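Local coordinates for geranyltranstransferase (Marinomonas sp. MED121, PDB 4F62), which probably condenses isopentenyl diphosphate with an allylic diphosphate to make farnesyl diphosphate or a related polyprenyl diphosphate, as polyprenyl synthetases do, at residues L136-K139 and L140-L144; L184-A187 and S188-G192; D208-A211 and H212-L216. All blocks are in the same frame, centred on the assembly; numbering follows the deposited sequence.

Contact 1 of 3, residues L136-K139 and L140-L144; sequences LAIK and LIQEL. With SO4 (sulfate ion), chain C.
K139 and E143 pair one turn apart along helix 134-148. The ammonium NZ of K139 forms a salt bridge with E143 OE2 at 3.2 Å, meeting that oxygen nearly in line with its C-O bond. K139 CG stands anti to the backbone N (chi1 175°), and a bend at chi2 carries the chain on toward E143. E143 also bends at chi2. Its other oxygen, OE1, is in a salt bridge with R190 of helix 170-194, so the carboxylate is shared by two cations and is probably kept ionised. The looser side is at K139 and the amide of Q142, both partly exposed. A water lies 2.4 Å from K139 NZ, a doubtfully short distance, and gives a weak bond to Q142 OE1.

The segment is regular alpha helix in the all-helical polyprenyl synthetase fold, and it helps form the dimer interface. I138 packs on I141 of the second subunit, and A137 packs on its I138. The Q142 amide lies against the CG2 branch of I138, NE2 3.7 Å from that carbon. That NE2 is hydrogen-bonded to S127 O of the second subunit.

The tighter side faces the chain's own core. L140 CG lies 3.3 Å from L136 O, the oxygen that also accepts L140 N at 2.9 Å. The two leucines meet more loosely, L136 CG to L140 CD1 at 4.3 Å, and both rest on L66 of helix 65-86.

Near the start of helix 134-148 a sulfate, probably from the crystallisation liquor, accepts a hydrogen bond from L136 N through O3 at 2.9 Å. E135 N binds the same ion.

Contact 2 of 3, residues L184-A187 and S188-G192; sequences LIKA and SVRMG
S188 holds L184 O with two bonds, one from its backbone N and one from its hydroxyl, each 2.9 Å long. OG sits beside the backbone N (chi1 -65°), which turns it back to the preceding turn of helix 170-194. The two donors come from opposite faces of the carbonyl plane, N standing 35° out of it and OG 24°. With an alanine here the OG bond is gone, and L184 O would probably keep the backbone N as its one donor from the segment.

V189 follows with a weaker grip. Its N is 3.4 Å from I185 O, a weak bond. Its CG2 lies against K186 O and also packs on A211 of helix 201-226.

R190 N bonds to K186 O at 2.9 Å. The arginine and lysine side chains then run side by side in the same direction, with R190 CD 3.7 Å from K186 CG. Their aliphatic parts touch, while K186 NZ and R190 NE stay 5.0 Å apart.

M191 N bonds to A187 O at 2.8 Å. The thioether bends at chi3 and lies alongside A187, SD to CB 4.1 Å, facing helix 134-148. G192 continues the helix with N to S188 O.

This is a central helix of the all-helical isoprenoid synthase fold, with neighbouring helices packed around it. R190, by a salt bridge, and K186, by a long weak ion pair, turn to the carboxylate of D208, while E143 takes R190 from the other flanking helix. The acids probably balance the two positive charges on this side.

Contact 3 of 3, residues D208-A211 and H212-L216; sequences DAYA and HAIGL
I214 reaches back over the ring of Y210, one turn earlier in helix 201-226. Its CB lies 3.6 Å from Y210 O, the carbonyl that accepts I214 N at 3.0 Å. CG1 comes next, beside the backbone N (chi1 -74°), and does the touching. It is 3.4 Å from Y210 O and also stands over one face of the ring, offset toward the rim. This is a CH-pi contact, with CG1 4.0 Å from the ring centroid and 16° off the normal. The nearest ring atom is Y210 CZ, 3.9 Å from I214 CG1. CD1, at the tip, has no ring atom of Y210 within 4.5 Å, and the CG2 branch stands anti to the backbone N.

The helix belongs to the all-helical isoprenoid synthase fold, and this side of it packs on the C-terminal helix 281-291. There the I214 side chain goes on to A287, I290 and I291. Y210 also rests on A287, and its OH is hydrogen-bonded to L283 O, which fixes the far end of the ring.

A211 and H212 face helix 170-194. A211 packs on K186 and V189, and its carbonyl accepts G215 N at 2.9 Å. H212 N bonds to D208 O at 2.9 Å, while the imidazole leads away from the first segment toward E174 and V178.

The three contacts lie on three helices, with contact 2 in the middle. Its centre is about 11 Å from that of contact 1 and about 10 Å from that of contact 3. R190 joins all three: its NE meets E143 OE1 at 2.8 Å, and its NH1 meets D208 OD1 at 2.9 Å. Contacts 1 and 3 do not touch; their nearest atoms are about 7 Å apart. As in other polyprenyl synthetases, the two aspartate-rich motifs that bind diphosphate through magnesium probably lie at the ends of helices 65-86 and 201-226, and contact 3 lies on the second of these. The sulfate sits by contact 1, near the start of helix 134-148.

Contact 1 of 3, residues L136-K139 and L140-L144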
ATOM      1  N   LEU A 136      12.276   1.908  14.108  1.00 39.06           N
ATOM      2  CA  LEU A 136      12.325   0.544  13.588  1.00 37.29           C
ATOM      3  C   LEU A 136      11.123   0.277  12.669  1.00 35.62           C
ATOM      4  O   LEU A 136      11.272  -0.341  11.616  1.00 32.32           O
ATOM      5  CB  LEU A 136      12.408  -0.470  14.737  1.00 39.05           C
ATOM      6  CG  LEU A 136      12.480  -1.965  14.393  1.00 47.88           C
ATOM      7  CD1 LEU A 136      13.569  -2.255  13.371  1.00 43.13           C
ATOM      8  CD2 LEU A 136      12.722  -2.773  15.677  1.00 42.97           C
ATOM      9  N   ALA A 137       9.933   0.746  13.045  1.00 34.76           N
ATOM     10  CA  ALA A 137       8.760   0.542  12.178  1.00 35.40           C
ATOM     11  C   ALA A 137       8.973   1.188  10.794  1.00 31.27           C
ATOM     12  O   ALA A 137       8.657   0.587   9.756  1.00 34.61           O
ATOM     13  CB  ALA A 137       7.477   1.090  12.847  1.00 38.97           C
ATOM     14  N   ILE A 138       9.516   2.405  10.788  1.00 31.61           N
ATOM     15  CA  ILE A 138       9.774   3.104   9.528  1.00 37.56           C
ATOM     16  C   ILE A 138      10.742   2.282   8.672  1.00 40.86           C
ATOM     17  O   ILE A 138      10.531   2.122   7.472  1.00 38.29           O
ATOM     18  CB  ILE A 138      10.306   4.530   9.757  1.00 37.68           C
ATOM     19  CG1 ILE A 138       9.160   5.438  10.217  1.00 39.58           C
ATOM     20  CG2 ILE A 138      10.957   5.106   8.484  1.00 35.87           C
ATOM     21  CD1 ILE A 138       8.143   5.749   9.125  1.00 42.24           C
ATOM     22  N   LYS A 139      11.773   1.722   9.305  1.00 35.58           N
ATOM     23  CA  LYS A 139      12.735   0.884   8.591  1.00 36.97           C
ATOM     24  C   LYS A 139      12.041  -0.331   7.979  1.00 38.99           C
ATOM     25  O   LYS A 139      12.279  -0.666   6.817  1.00 32.39           O
ATOM     26  CB  LYS A 139      13.883   0.465   9.524  1.00 45.68           C
ATOM     27  CG  LYS A 139      14.895  -0.524   8.931  1.00 52.38           C
ATOM     28  CD  LYS A 139      15.710   0.050   7.754  1.00 58.26           C
ATOM     29  CE  LYS A 139      16.820  -0.932   7.315  1.00 63.89           C
ATOM     30  NZ  LYS A 139      17.424  -0.621   5.981  1.00 62.94           N
ATOM     31  N   LEU A 140      11.174  -0.985   8.749  1.00 30.76           N
ATOM     32  CA  LEU A 140      10.476  -2.163   8.241  1.00 31.93           C
ATOM     33  C   LEU A 140       9.547  -1.786   7.081  1.00 34.38           C
ATOM     34  O   LEU A 140       9.382  -2.547   6.118  1.00 34.18           O
ATOM     35  CB  LEU A 140       9.705  -2.876   9.354  1.00 34.76           C
ATOM     36  CG  LEU A 140      10.575  -3.396  10.499  1.00 40.24           C
ATOM     37  CD1 LEU A 140       9.716  -3.805  11.713  1.00 34.29           C
ATOM     38  CD2 LEU A 140      11.439  -4.555  10.009  1.00 35.85           C
ATOM     39  N   ILE A 141       8.961  -0.602   7.169  1.00 32.75           N
ATOM     40  CA  ILE A 141       8.091  -0.117   6.112  1.00 35.45           C
ATOM     41  C   ILE A 141       8.905   0.111   4.841  1.00 35.26           C
ATOM     42  O   ILE A 141       8.481  -0.277   3.744  1.00 30.38           O
ATOM     43  CB  ILE A 141       7.352   1.161   6.559  1.00 33.57           C
ATOM     44  CG1 ILE A 141       6.296   0.761   7.607  1.00 31.98           C
ATOM     45  CG2 ILE A 141       6.718   1.868   5.360  1.00 32.05           C
ATOM     46  CD1 ILE A 141       5.614   1.930   8.315  1.00 26.69           C
ATOM     47  N   GLN A 142      10.082   0.720   4.994  1.00 28.78           N
ATOM     48  CA  GLN A 142      10.986   0.914   3.856  1.00 40.99           C
ATOM     49  C   GLN A 142      11.344  -0.416   3.206  1.00 40.66           C
ATOM     50  O   GLN A 142      11.343  -0.523   1.977  1.00 33.91           O
ATOM     51  CB  GLN A 142      12.258   1.639   4.285  1.00 39.36           C
ATOM     52  CG  GLN A 142      12.019   3.081   4.679  1.00 37.26           C
ATOM     53  CD  GLN A 142      13.223   3.692   5.370  1.00 40.09           C
ATOM     54  OE1 GLN A 142      14.136   2.980   5.779  1.00 41.24           O
ATOM     55  NE2 GLN A 142      13.225   5.016   5.515  1.00 44.60           N
ATOM     56  N   GLU A 143      11.642  -1.417   4.036  1.00 33.94           N
ATOM     57  CA  GLU A 143      11.958  -2.759   3.559  1.00 36.54           C
ATOM     58  C   GLU A 143      10.805  -3.322   2.743  1.00 39.87           C
ATOM     59  O   GLU A 143      11.016  -3.909   1.674  1.00 34.21           O
ATOM     60  CB  GLU A 143      12.253  -3.713   4.729  1.00 31.01           C
ATOM     61  CG  GLU A 143      13.585  -3.469   5.448  1.00 34.25           C
ATOM     62  CD  GLU A 143      14.810  -3.764   4.587  1.00 44.54           C
ATOM     63  OE1 GLU A 143      14.724  -4.606   3.661  1.00 43.69           O
ATOM     64  OE2 GLU A 143      15.873  -3.154   4.840  1.00 44.37           O
ATOM     65  N   LEU A 144       9.587  -3.152   3.247  1.00 36.36           N
ATOM     66  CA  LEU A 144       8.420  -3.737   2.591  1.00 34.41           C
ATOM     67  C   LEU A 144       8.151  -3.011   1.278  1.00 36.56           C
ATOM     68  O   LEU A 144       7.808  -3.632   0.270  1.00 34.98           O
ATOM     69  CB  LEU A 144       7.181  -3.659   3.480  1.00 35.51           C
ATOM     70  CG  LEU A 144       5.947  -4.379   2.914  1.00 41.10           C
ATOM     71  CD1 LEU A 144       6.196  -5.871   2.812  1.00 39.23           C
ATOM     72  CD2 LEU A 144       4.692  -4.101   3.761  1.00 39.48           C
TER
HETATM   73  S   SO4 C 401      12.893   3.140  17.992  0.75 68.69           S
HETATM   74  O1  SO4 C 401      12.362   2.668  19.268  0.75 74.94           O
HETATM   75  O2  SO4 C 401      14.328   3.406  18.110  0.75 72.84           O
HETATM   76  O3  SO4 C 401      12.671   2.097  16.991  0.75 48.75           O
HETATM   77  O4  SO4 C 401      12.203   4.380  17.624  0.75 65.49           O
HETATM   78  O   HOH W   1      16.101   0.609   4.328  1.00 68.19           O

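Contact 2 of 3, residues L184-A187 and S188-G192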
ATOM      1  N   LEU A 184      10.349 -10.435  -1.952  1.00 36.79           N
ATOM      2  CA  LEU A 184       9.530 -10.640  -0.759  1.00 35.88           C
ATOM      3  C   LEU A 184      10.122 -11.717   0.133  1.00 39.85           C
ATOM      4  O   LEU A 184       9.977 -11.668   1.360  1.00 36.54           O
ATOM      5  CB  LEU A 184       8.086 -11.013  -1.114  1.00 40.49           C
ATOM      6  CG  LEU A 184       7.011  -9.944  -1.272  1.00 47.54           C
ATOM      7  CD1 LEU A 184       5.647 -10.624  -1.318  1.00 45.01           C
ATOM      8  CD2 LEU A 184       7.063  -8.901  -0.136  1.00 42.57           C
ATOM      9  N   ILE A 185      10.773 -12.701  -0.483  1.00 34.57           N
ATOM     10  CA  ILE A 185      11.468 -13.724   0.284  1.00 38.02           C
ATOM     11  C   ILE A 185      12.599 -13.070   1.058  1.00 30.57           C
ATOM     12  O   ILE A 185      12.830 -13.376   2.223  1.00 35.13           O
ATOM     13  CB  ILE A 185      12.078 -14.806  -0.646  1.00 38.61           C
ATOM     14  CG1 ILE A 185      10.969 -15.568  -1.374  1.00 39.58           C
ATOM     15  CG2 ILE A 185      12.972 -15.746   0.140  1.00 36.38           C
ATOM     16  CD1 ILE A 185       9.982 -16.257  -0.451  1.00 49.79           C
ATOM     17  N   LYS A 186      13.323 -12.172   0.396  1.00 32.46           N
ATOM     18  CA  LYS A 186      14.404 -11.438   1.058  1.00 35.27           C
ATOM     19  C   LYS A 186      13.872 -10.478   2.131  1.00 35.43           C
ATOM     20  O   LYS A 186      14.483 -10.315   3.197  1.00 32.92           O
ATOM     21  CB  LYS A 186      15.244 -10.669   0.028  1.00 36.71           C
ATOM     22  CG  LYS A 186      16.523 -10.059   0.603  1.00 44.66           C
ATOM     23  CD  LYS A 186      17.510  -9.645  -0.507  1.00 60.80           C
ATOM     24  CE  LYS A 186      17.225  -8.236  -1.004  1.00 67.59           C
ATOM     25  NZ  LYS A 186      18.458  -7.387  -1.021  1.00 71.91           N
ATOM     26  N   ALA A 187      12.748  -9.833   1.843  1.00 34.29           N
ATOM     27  CA  ALA A 187      12.116  -8.942   2.825  1.00 36.33           C
ATOM     28  C   ALA A 187      11.753  -9.734   4.077  1.00 36.31           C
ATOM     29  O   ALA A 187      11.867  -9.236   5.199  1.00 35.04           O
ATOM     30  CB  ALA A 187      10.883  -8.296   2.244  1.00 29.80           C
ATOM     31  N   SER A 188      11.319 -10.976   3.880  1.00 33.87           N
ATOM     32  CA  SER A 188      10.955 -11.844   5.003  1.00 35.06           C
ATOM     33  C   SER A 188      12.113 -12.044   5.981  1.00 36.95           C
ATOM     34  O   SER A 188      11.954 -11.836   7.186  1.00 36.75           O
ATOM     35  CB  SER A 188      10.455 -13.204   4.502  1.00 32.98           C
ATOM     36  OG  SER A 188       9.252 -13.054   3.768  1.00 38.74           O
ATOM     37  N   VAL A 189      13.275 -12.454   5.475  1.00 36.35           N
ATOM     38  CA  VAL A 189      14.406 -12.681   6.371  1.00 34.54           C
ATOM     39  C   VAL A 189      14.970 -11.356   6.898  1.00 36.91           C
ATOM     40  O   VAL A 189      15.333 -11.271   8.071  1.00 36.14           O
ATOM     41  CB  VAL A 189      15.533 -13.573   5.744  1.00 39.10           C
ATOM     42  CG1 VAL A 189      14.939 -14.843   5.122  1.00 40.07           C
ATOM     43  CG2 VAL A 189      16.326 -12.799   4.715  1.00 38.69           C
ATOM     44  N   ARG A 190      15.023 -10.323   6.050  1.00 32.99           N
ATOM     45  CA  ARG A 190      15.555  -9.028   6.481  1.00 34.60           C
ATOM     46  C   ARG A 190      14.683  -8.404   7.579  1.00 36.55           C
ATOM     47  O   ARG A 190      15.176  -7.966   8.637  1.00 35.54           O
ATOM     48  CB  ARG A 190      15.722  -8.060   5.287  1.00 34.44           C
ATOM     49  CG  ARG A 190      16.836  -8.438   4.301  1.00 32.80           C
ATOM     50  CD  ARG A 190      16.918  -7.426   3.136  1.00 36.15           C
ATOM     51  NE  ARG A 190      17.156  -6.062   3.620  1.00 39.41           N
ATOM     52  CZ  ARG A 190      18.354  -5.587   3.953  1.00 43.93           C
ATOM     53  NH1 ARG A 190      19.432  -6.361   3.847  1.00 35.89           N
ATOM     54  NH2 ARG A 190      18.479  -4.343   4.391  1.00 42.06           N
ATOM     55  N   MET A 191      13.379  -8.367   7.336  1.00 36.63           N
ATOM     56  CA  MET A 191      12.462  -7.780   8.308  1.00 35.26           C
ATOM     57  C   MET A 191      12.380  -8.581   9.600  1.00 33.89           C
ATOM     58  O   MET A 191      12.295  -8.004  10.673  1.00 37.70           O
ATOM     59  CB  MET A 191      11.069  -7.592   7.709  1.00 33.78           C
ATOM     60  CG  MET A 191      11.039  -6.577   6.553  1.00 32.14           C
ATOM     61  SD  MET A 191       9.450  -6.618   5.704  1.00 37.96           S
ATOM     62  CE  MET A 191       8.419  -5.708   6.861  1.00 34.64           C
ATOM     63  N   GLY A 192      12.398  -9.906   9.485  1.00 38.05           N
ATOM     64  CA  GLY A 192      12.408 -10.760  10.654  1.00 33.79           C
ATOM     65  C   GLY A 192      13.556 -10.417  11.579  1.00 34.76           C
ATOM     66  O   GLY A 192      13.348 -10.159  12.771  1.00 37.33           O
TER

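Contact 3 of 3, residues D208-A211 and H212-L216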
ATOM      1  N   ASP A 208      20.675 -11.906   3.579  1.00 46.69           N
ATOM      2  CA  ASP A 208      20.471 -11.488   2.188  1.00 49.09           C
ATOM      3  C   ASP A 208      20.833 -12.594   1.232  1.00 47.79           C
ATOM      4  O   ASP A 208      20.047 -12.961   0.358  1.00 48.98           O
ATOM      5  CB  ASP A 208      21.368 -10.298   1.834  1.00 59.59           C
ATOM      6  CG  ASP A 208      20.720  -8.966   2.120  1.00 68.33           C
ATOM      7  OD1 ASP A 208      19.535  -8.947   2.498  1.00 60.62           O
ATOM      8  OD2 ASP A 208      21.399  -7.932   1.950  1.00 79.73           O
ATOM      9  N   ALA A 209      22.057 -13.096   1.384  1.00 44.08           N
ATOM     10  CA  ALA A 209      22.583 -14.115   0.496  1.00 38.99           C
ATOM     11  C   ALA A 209      21.794 -15.409   0.664  1.00 41.15           C
ATOM     12  O   ALA A 209      21.523 -16.110  -0.317  1.00 40.82           O
ATOM     13  CB  ALA A 209      24.066 -14.340   0.776  1.00 41.44           C
ATOM     14  N   TYR A 210      21.415 -15.723   1.903  1.00 43.20           N
ATOM     15  CA  TYR A 210      20.593 -16.907   2.146  1.00 41.62           C
ATOM     16  C   TYR A 210      19.305 -16.793   1.336  1.00 42.58           C
ATOM     17  O   TYR A 210      18.930 -17.712   0.595  1.00 38.14           O
ATOM     18  CB  TYR A 210      20.288 -17.062   3.638  1.00 38.73           C
ATOM     19  CG  TYR A 210      19.160 -18.025   3.958  1.00 42.09           C
ATOM     20  CD1 TYR A 210      17.840 -17.589   4.007  1.00 42.83           C
ATOM     21  CD2 TYR A 210      19.415 -19.368   4.221  1.00 35.26           C
ATOM     22  CE1 TYR A 210      16.805 -18.459   4.307  1.00 39.89           C
ATOM     23  CE2 TYR A 210      18.381 -20.248   4.517  1.00 40.65           C
ATOM     24  CZ  TYR A 210      17.075 -19.778   4.559  1.00 39.96           C
ATOM     25  OH  TYR A 210      16.029 -20.628   4.843  1.00 38.84           O
ATOM     26  N   ALA A 211      18.647 -15.647   1.464  1.00 41.76           N
ATOM     27  CA  ALA A 211      17.347 -15.438   0.849  1.00 42.42           C
ATOM     28  C   ALA A 211      17.422 -15.443  -0.664  1.00 40.64           C
ATOM     29  O   ALA A 211      16.570 -16.030  -1.339  1.00 46.48           O
ATOM     30  CB  ALA A 211      16.744 -14.125   1.336  1.00 44.89           C
ATOM     31  N   HIS A 212      18.432 -14.767  -1.202  1.00 37.92           N
ATOM     32  CA  HIS A 212      18.643 -14.758  -2.648  1.00 43.22           C
ATOM     33  C   HIS A 212      18.769 -16.177  -3.191  1.00 43.63           C
ATOM     34  O   HIS A 212      18.150 -16.526  -4.201  1.00 44.70           O
ATOM     35  CB  HIS A 212      19.901 -13.963  -3.007  1.00 51.73           C
ATOM     36  CG  HIS A 212      20.136 -13.844  -4.482  1.00 70.33           C
ATOM     37  ND1 HIS A 212      20.782 -14.817  -5.214  1.00 82.63           N
ATOM     38  CD2 HIS A 212      19.802 -12.869  -5.359  1.00 76.82           C
ATOM     39  CE1 HIS A 212      20.837 -14.446  -6.482  1.00 84.35           C
ATOM     40  NE2 HIS A 212      20.249 -13.266  -6.596  1.00 82.93           N
ATOM     41  N   ALA A 213      19.572 -16.999  -2.520  1.00 41.54           N
ATOM     42  CA  ALA A 213      19.814 -18.355  -2.996  1.00 38.99           C
ATOM     43  C   ALA A 213      18.528 -19.183  -2.971  1.00 42.80           C
ATOM     44  O   ALA A 213      18.189 -19.879  -3.941  1.00 42.20           O
ATOM     45  CB  ALA A 213      20.910 -19.023  -2.158  1.00 43.02           C
ATOM     46  N   ILE A 214      17.813 -19.102  -1.855  1.00 40.35           N
ATOM     47  CA  ILE A 214      16.589 -19.878  -1.654  1.00 43.86           C
ATOM     48  C   ILE A 214      15.478 -19.460  -2.622  1.00 36.94           C
ATOM     49  O   ILE A 214      14.759 -20.307  -3.170  1.00 39.29           O
ATOM     50  CB  ILE A 214      16.101 -19.735  -0.194  1.00 56.52           C
ATOM     51  CG1 ILE A 214      17.013 -20.544   0.719  1.00 51.73           C
ATOM     52  CG2 ILE A 214      14.677 -20.219  -0.044  1.00 66.23           C
ATOM     53  CD1 ILE A 214      17.131 -21.956   0.292  1.00 63.30           C
ATOM     54  N   GLY A 215      15.348 -18.153  -2.834  1.00 39.55           N
ATOM     55  CA  GLY A 215      14.358 -17.623  -3.760  1.00 39.44           C
ATOM     56  C   GLY A 215      14.563 -18.101  -5.184  1.00 40.27           C
ATOM     57  O   GLY A 215      13.619 -18.542  -5.855  1.00 38.25           O
ATOM     58  N   LEU A 216      15.797 -18.021  -5.665  1.00 39.09           N
ATOM     59  CA  LEU A 216      16.074 -18.486  -7.013  1.00 40.53           C
ATOM     60  C   LEU A 216      15.913 -20.013  -7.087  1.00 41.15           C
ATOM     61  O   LEU A 216      15.266 -20.532  -8.008  1.00 42.53           O
ATOM     62  CB  LEU A 216      17.476 -18.042  -7.455  1.00 46.03           C
ATOM     63  CG  LEU A 216      17.914 -18.368  -8.886  1.00 51.61           C
ATOM     64  CD1 LEU A 216      16.844 -17.958  -9.905  1.00 45.83           C
ATOM     65  CD2 LEU A 216      19.246 -17.674  -9.189  1.00 52.33           C
TER